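Local coordinates for gram-positive cocci surface proteins LPxTG domain-containing protein (Streptococcus pneumoniae, PDB 3NZ3), which probably binds host mucin at the pneumococcal surface through the Ig-like mucin-binding domain that forms this chain, at residues A[50-55]-A[59-64]; A[90-95]-A[99-104]. One frame throughout, in Å; residues are numbered along the deposited sequence.

Interaction 1. Residues A[50-55]-A[59-64]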
loop_
_atom_site.group_PDB
_atom_site.type_symbol
_atom_site.label_atom_id
_atom_site.label_comp_id
_atom_site.label_asym_id
_atom_site.label_seq_id
_atom_site.Cartn_x
_atom_site.Cartn_y
_atom_site.Cartn_z
ATOM N N THR A 50 12.167 -6.084 16.894
ATOM C CA THR A 50 12.279 -6.394 18.314
ATOM C C THR A 50 12.867 -5.198 19.059
ATOM O O THR A 50 13.711 -4.476 18.524
ATOM C CB THR A 50 13.117 -7.672 18.560
ATOM O OG1 THR A 50 12.647 -8.705 17.697
ATOM C CG2 THR A 50 12.963 -8.156 19.988
ATOM N N LYS A 51 12.377 -4.978 20.274
ATOM C CA LYS A 51 12.876 -3.934 21.160
ATOM C C LYS A 51 13.368 -4.631 22.420
ATOM O O LYS A 51 12.639 -5.418 23.025
ATOM C CB LYS A 51 11.768 -2.941 21.515
ATOM C CG LYS A 51 12.201 -1.813 22.470
ATOM C CD LYS A 51 10.991 -1.170 23.139
ATOM C CE LYS A 51 11.376 0.075 23.936
ATOM N NZ LYS A 51 10.162 0.817 24.373
ATOM N N THR A 52 14.612 -4.355 22.793
ATOM C CA THR A 52 15.208 -4.935 23.994
ATOM C C THR A 52 15.611 -3.792 24.909
ATOM O O THR A 52 16.293 -2.858 24.482
ATOM C CB THR A 52 16.432 -5.816 23.652
ATOM O OG1 THR A 52 16.055 -6.796 22.678
ATOM C CG2 THR A 52 16.957 -6.538 24.886
ATOM N N GLU A 53 15.158 -3.850 26.157
ATOM C CA GLU A 53 15.511 -2.833 27.132
ATOM C C GLU A 53 16.123 -3.467 28.372
ATOM O O GLU A 53 15.545 -4.379 28.971
ATOM C CB GLU A 53 14.291 -1.989 27.519
ATOM C CG GLU A 53 14.620 -0.829 28.471
ATOM C CD GLU A 53 13.400 -0.038 28.915
ATOM O OE1 GLU A 53 12.279 -0.328 28.444
ATOM O OE2 GLU A 53 13.566 0.886 29.741
ATOM N N ASN A 54 17.309 -2.988 28.737
ATOM C CA ASN A 54 17.872 -3.271 30.047
ATOM C C ASN A 54 17.172 -2.329 31.030
ATOM O O ASN A 54 17.302 -1.111 30.927
ATOM C CB ASN A 54 19.391 -3.059 30.022
ATOM C CG ASN A 54 20.074 -3.513 31.303
ATOM O OD1 ASN A 54 19.632 -3.201 32.409
ATOM N ND2 ASN A 54 21.171 -4.242 31.154
ATOM N N LYS A 55 16.398 -2.890 31.954
ATOM C CA LYS A 55 15.589 -2.068 32.859
ATOM C C LYS A 55 16.411 -1.426 33.981
ATOM O O LYS A 55 15.962 -0.465 34.613
ATOM C CB LYS A 55 14.401 -2.861 33.424
ATOM C CG LYS A 55 13.285 -3.148 32.398
ATOM C CD LYS A 55 12.562 -1.880 31.933
ATOM C CE LYS A 55 11.634 -1.316 33.002
ATOM N NZ LYS A 55 11.018 -0.032 32.568
ATOM N N VAL A 59 19.105 1.109 28.909
ATOM C CA VAL A 59 19.608 1.010 27.535
ATOM C C VAL A 59 18.644 0.210 26.654
ATOM O O VAL A 59 18.298 -0.928 26.974
ATOM C CB VAL A 59 21.033 0.373 27.494
ATOM C CG1 VAL A 59 21.445 0.010 26.070
ATOM C CG2 VAL A 59 22.063 1.317 28.126
ATOM N N VAL A 60 18.215 0.826 25.554
ATOM C CA VAL A 60 17.274 0.211 24.615
ATOM C C VAL A 60 17.971 -0.085 23.287
ATOM O O VAL A 60 18.596 0.801 22.700
ATOM C CB VAL A 60 16.031 1.114 24.369
ATOM C CG1 VAL A 60 15.123 0.527 23.285
ATOM C CG2 VAL A 60 15.245 1.316 25.646
ATOM N N THR A 61 17.882 -1.333 22.829
ATOM C CA THR A 61 18.402 -1.698 21.512
ATOM C C THR A 61 17.277 -2.233 20.617
ATOM O O THR A 61 16.383 -2.942 21.088
ATOM C CB THR A 61 19.590 -2.702 21.573
ATOM O OG1 THR A 61 19.145 -3.969 22.075
ATOM C CG2 THR A 61 20.717 -2.173 22.466
ATOM N N TYR A 62 17.329 -1.866 19.339
ATOM C CA TYR A 62 16.322 -2.271 18.359
ATOM C C TYR A 62 16.907 -3.181 17.294
ATOM O O TYR A 62 18.016 -2.955 16.805
ATOM C CB TYR A 62 15.725 -1.046 17.669
ATOM C CG TYR A 62 14.826 -0.213 18.538
ATOM C CD1 TYR A 62 13.513 -0.605 18.788
ATOM C CD2 TYR A 62 15.278 0.982 19.102
ATOM C CE1 TYR A 62 12.676 0.162 19.588
ATOM C CE2 TYR A 62 14.441 1.760 19.905
ATOM C CZ TYR A 62 13.144 1.340 20.141
ATOM O OH TYR A 62 12.301 2.096 20.929
ATOM N N GLY A 63 16.144 -4.199 16.915
ATOM C CA GLY A 63 16.531 -5.056 15.807
ATOM C C GLY A 63 16.132 -4.424 14.485
ATOM O O GLY A 63 15.530 -3.350 14.453
ATOM N N GLU A 64 16.461 -5.099 13.391
ATOM C CA GLU A 64 16.061 -4.649 12.062
ATOM C C GLU A 64 14.557 -4.862 11.870
ATOM O O GLU A 64 13.975 -5.767 12.469
ATOM C CB GLU A 64 16.834 -5.416 10.984
ATOM C CG GLU A 64 18.339 -5.163 10.977
ATOM C CD GLU A 64 18.681 -3.697 10.796
ATOM O OE1 GLU A 64 18.142 -3.062 9.873
ATOM O OE2 GLU A 64 19.481 -3.175 11.591
HETATM O O HOH W 1 14.182 -6.942 14.973
HETATM O O HOH W 2 16.356 -5.950 20.059
#

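Interaction 2. Residues A[90-95]-A[99-104]. With SO4 (sulfate ion), chain C.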
loop_
_atom_site.group_PDB
_atom_site.type_symbol
_atom_site.label_atom_id
_atom_site.label_comp_id
_atom_site.label_asym_id
_atom_site.label_seq_id
_atom_site.Cartn_x
_atom_site.Cartn_y
_atom_site.Cartn_z
ATOM N N GLU A 90 1.769 -2.137 -10.469
ATOM C CA GLU A 90 2.879 -3.068 -10.222
ATOM C C GLU A 90 3.045 -3.388 -8.740
ATOM O O GLU A 90 2.701 -2.570 -7.885
ATOM C CB GLU A 90 4.199 -2.496 -10.764
ATOM C CG GLU A 90 4.202 -2.149 -12.257
ATOM C CD GLU A 90 4.065 -3.363 -13.162
ATOM O OE1 GLU A 90 4.676 -4.413 -12.865
ATOM O OE2 GLU A 90 3.348 -3.261 -14.182
ATOM N N SER A 91 3.564 -4.581 -8.442
ATOM C CA SER A 91 3.942 -4.925 -7.069
ATOM C C SER A 91 5.103 -4.027 -6.636
ATOM O O SER A 91 5.876 -3.564 -7.475
ATOM C CB SER A 91 4.322 -6.404 -6.943
ATOM O OG SER A 91 5.534 -6.685 -7.616
ATOM N N GLN A 92 5.207 -3.758 -5.335
ATOM C CA GLN A 92 6.262 -2.884 -4.822
ATOM C C GLN A 92 6.775 -3.369 -3.469
ATOM O O GLN A 92 5.979 -3.679 -2.583
ATOM C CB GLN A 92 5.757 -1.441 -4.690
ATOM C CG GLN A 92 6.867 -0.414 -4.410
ATOM C CD GLN A 92 6.384 0.792 -3.620
ATOM O OE1 GLN A 92 5.668 1.650 -4.142
ATOM N NE2 GLN A 92 6.792 0.871 -2.352
ATOM N N GLU A 93 8.100 -3.420 -3.318
ATOM C CA GLU A 93 8.722 -3.738 -2.026
ATOM C C GLU A 93 8.378 -2.661 -0.999
ATOM O O GLU A 93 8.380 -1.464 -1.306
ATOM C CB GLU A 93 10.248 -3.864 -2.151
ATOM C CG GLU A 93 10.922 -4.466 -0.898
ATOM C CD GLU A 93 12.439 -4.257 -0.840
ATOM O OE1 GLU A 93 12.964 -3.340 -1.509
ATOM O OE2 GLU A 93 13.098 -5.011 -0.093
ATOM N N VAL A 94 8.069 -3.105 0.215
ATOM C CA VAL A 94 7.744 -2.218 1.321
ATOM C C VAL A 94 8.794 -2.427 2.419
ATOM O O VAL A 94 9.035 -3.555 2.864
ATOM C CB VAL A 94 6.308 -2.481 1.874
ATOM C CG1 VAL A 94 5.962 -1.512 3.002
ATOM C CG2 VAL A 94 5.265 -2.354 0.766
ATOM N N THR A 95 9.444 -1.341 2.819
ATOM C CA THR A 95 10.420 -1.388 3.910
ATOM C C THR A 95 9.992 -0.370 4.950
ATOM O O THR A 95 9.053 0.390 4.718
ATOM C CB THR A 95 11.855 -1.054 3.434
ATOM O OG1 THR A 95 11.946 0.342 3.117
ATOM C CG2 THR A 95 12.263 -1.899 2.233
ATOM N N SER A 99 6.764 5.144 2.500
ATOM C CA SER A 99 5.605 5.943 2.900
ATOM C C SER A 99 4.325 5.347 2.307
ATOM O O SER A 99 4.387 4.565 1.356
ATOM C CB SER A 99 5.768 7.405 2.464
ATOM O OG SER A 99 5.288 7.624 1.143
ATOM N N ASP A 100 3.178 5.708 2.880
ATOM C CA ASP A 100 1.880 5.331 2.324
ATOM C C ASP A 100 1.780 5.849 0.895
ATOM O O ASP A 100 2.364 6.884 0.563
ATOM C CB ASP A 100 0.733 5.912 3.151
ATOM C CG ASP A 100 0.642 5.312 4.545
ATOM O OD1 ASP A 100 1.116 4.177 4.768
ATOM O OD2 ASP A 100 0.068 5.982 5.428
ATOM N N LYS A 101 1.065 5.118 0.048
ATOM C CA LYS A 101 0.894 5.523 -1.342
ATOM C C LYS A 101 -0.574 5.472 -1.746
ATOM O O LYS A 101 -1.354 4.671 -1.218
ATOM C CB LYS A 101 1.724 4.642 -2.289
ATOM C CG LYS A 101 3.234 4.768 -2.154
ATOM C CD LYS A 101 3.788 5.988 -2.883
ATOM C CE LYS A 101 5.314 6.008 -2.840
ATOM N NZ LYS A 101 5.944 4.790 -3.465
ATOM N N GLU A 102 -0.938 6.355 -2.670
ATOM C CA GLU A 102 -2.243 6.343 -3.303
ATOM C C GLU A 102 -2.022 6.391 -4.806
ATOM O O GLU A 102 -1.224 7.192 -5.302
ATOM C CB GLU A 102 -3.094 7.523 -2.838
ATOM C CG GLU A 102 -3.663 7.362 -1.438
ATOM C CD GLU A 102 -4.450 8.575 -0.970
ATOM O OE1 GLU A 102 -5.099 9.238 -1.811
ATOM O OE2 GLU A 102 -4.421 8.860 0.247
ATOM N N ILE A 103 -2.696 5.499 -5.521
ATOM C CA ILE A 103 -2.620 5.448 -6.975
ATOM C C ILE A 103 -4.041 5.569 -7.517
ATOM O O ILE A 103 -4.967 4.946 -6.994
ATOM C CB ILE A 103 -1.933 4.143 -7.456
ATOM C CG1 ILE A 103 -0.471 4.112 -6.983
ATOM C CG2 ILE A 103 -2.007 4.000 -8.984
ATOM C CD1 ILE A 103 0.261 2.822 -7.266
ATOM N N THR A 104 -4.214 6.394 -8.545
ATOM C CA THR A 104 -5.511 6.547 -9.194
ATOM C C THR A 104 -5.441 6.018 -10.618
ATOM O O THR A 104 -4.636 6.478 -11.434
ATOM C CB THR A 104 -5.990 8.015 -9.172
ATOM O OG1 THR A 104 -6.153 8.445 -7.812
ATOM C CG2 THR A 104 -7.322 8.170 -9.906
HETATM S S SO4 C . 9.050 5.529 -1.477
HETATM O O1 SO4 C . 8.426 5.627 -0.162
HETATM O O2 SO4 C . 8.679 4.262 -2.098
HETATM O O3 SO4 C . 8.593 6.637 -2.312
HETATM O O4 SO4 C . 10.502 5.588 -1.352
HETATM O O HOH W 3 6.383 3.516 -0.875
#

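Interaction 1. Residues A[50-55]-A[59-64]
Strands 39-53 and 60-62 form a beta hairpin at the edge of the four-stranded sheet, and Lys51 and Tyr62 meet across it as a non-hydrogen-bonded pair. Their strand segments run antiparallel at 161°. The register rests on four backbone bonds: Thr52 and Thr61 exchange both N-H groups, each N to the other's O at 2.8 Å, while Gly63 N reaches Thr50 O and Asn54 N reaches Val59 O. Thr52 O, already the acceptor of Thr61 N, also receives a CA-H...O contact from Val60 CA at 3.2 Å.

On the face bearing Lys51, Glu53, Val60 and Tyr62, the lysine chain is extended and lies alongside the tyrosine, pointing the same way. Its CG comes within 3.5 Å of Tyr62 CE1, obliquely to the ring, and CE passes the phenol OH at 3.7 Å; Arg49 makes a cation-pi contact with the same ring. CE also touches Val60 CG1, so aliphatic lysine carbons bridge the tyrosine and the valine. With CG anti to its own N (chi1 -176°), Glu53 brings this methylene to Val60 CG2 at 3.6 Å.

The face bearing Thr52 and Thr61 is polar. Thr61 OG1 sits 3.6 Å from Thr52 CB, and a water joins Thr52 OG1 to Thr61 O. At the turn, Asn54 OD1 accepts from Val56 N and Thr57 N, holding the chain reversal. Strand 14-30 flanks 39-53 on its far edge through backbone bonds of Lys51 with Ser16 and Glu53 with Ala14. This is a regular antiparallel hairpin, ending the sheet of an Ig-like mucin-binding domain.

Interaction 2. Residues A[90-95]-A[99-104]
Gln92 and Lys101 meet between the two sheets of this Ig-like domain, in a beta-arch-like reversal rather than a hairpin. Strand 88-94 pairs with 68-74, whereas 101-107 pairs with 14-30, and the nearest CA atoms of the two segments, those of Gln92 and Lys101, stand 10.6 Å apart. No backbone bond crosses; two long side chains span the distance, meeting at about a right angle.

The close part is small and polar. Both side chains leave their backbones toward the opposing strand, and both touch Trp70 of strand 68-74. Lys101 bends at chi2 (-81°) and again at chi4 (59°), which turns NZ to Gln92 OE1 at 3.2 Å in a weak hydrogen bond. The glutamine amide is fixed by its other end: NE2 gives one N-H to Glu93 O at 3.0 Å, nearly straight at 173° and in the amide plane, and the second to a water. That pinned orientation leaves OE1 as the atom presented to the ammonium.

Beyond this pair the contact is loose, and a water and an anion supply further partners. The water accepts from Gln92 NE2 and from Lys101 NZ, the latter at 2.9 Å, so NZ donates to the water and a sulfate as well as, weakly, to the amide oxygen. The sulfate, probably from the crystallisation liquor, would help balance the lysine's charge. Further along, Asp100 OD1 accepts from Thr23 N, tying the residue just before the strand to 14-30. Two protein nitrogens donate to the anion: Lys101 NZ to sulfate O2 at 3.1 Å, and the backbone Ser99 N to sulfate O1 at 3.2 Å.

How the interactions relate
Neither contact belongs to a buried core, yet their places differ: interaction 1 is centred 28 Å from the middle of this elongated chain, interaction 2 only 5 Å. Their centres lie 29 Å apart and their nearest atoms about 9 Å, without touching. Both reach the same four-stranded sheet, at its two outermost strands, 60-62 and 101-107. Interaction 1 works within that sheet, through repeated backbone bonds and aliphatic packing, and buries 434 Å². Interaction 2 links that sheet to the two-stranded one, burying just 69 Å² through a single polar side-chain pair. Here the paired strands are joined by backbone bonds, while 88-94 and 101-107 are bridged by side chains and a water.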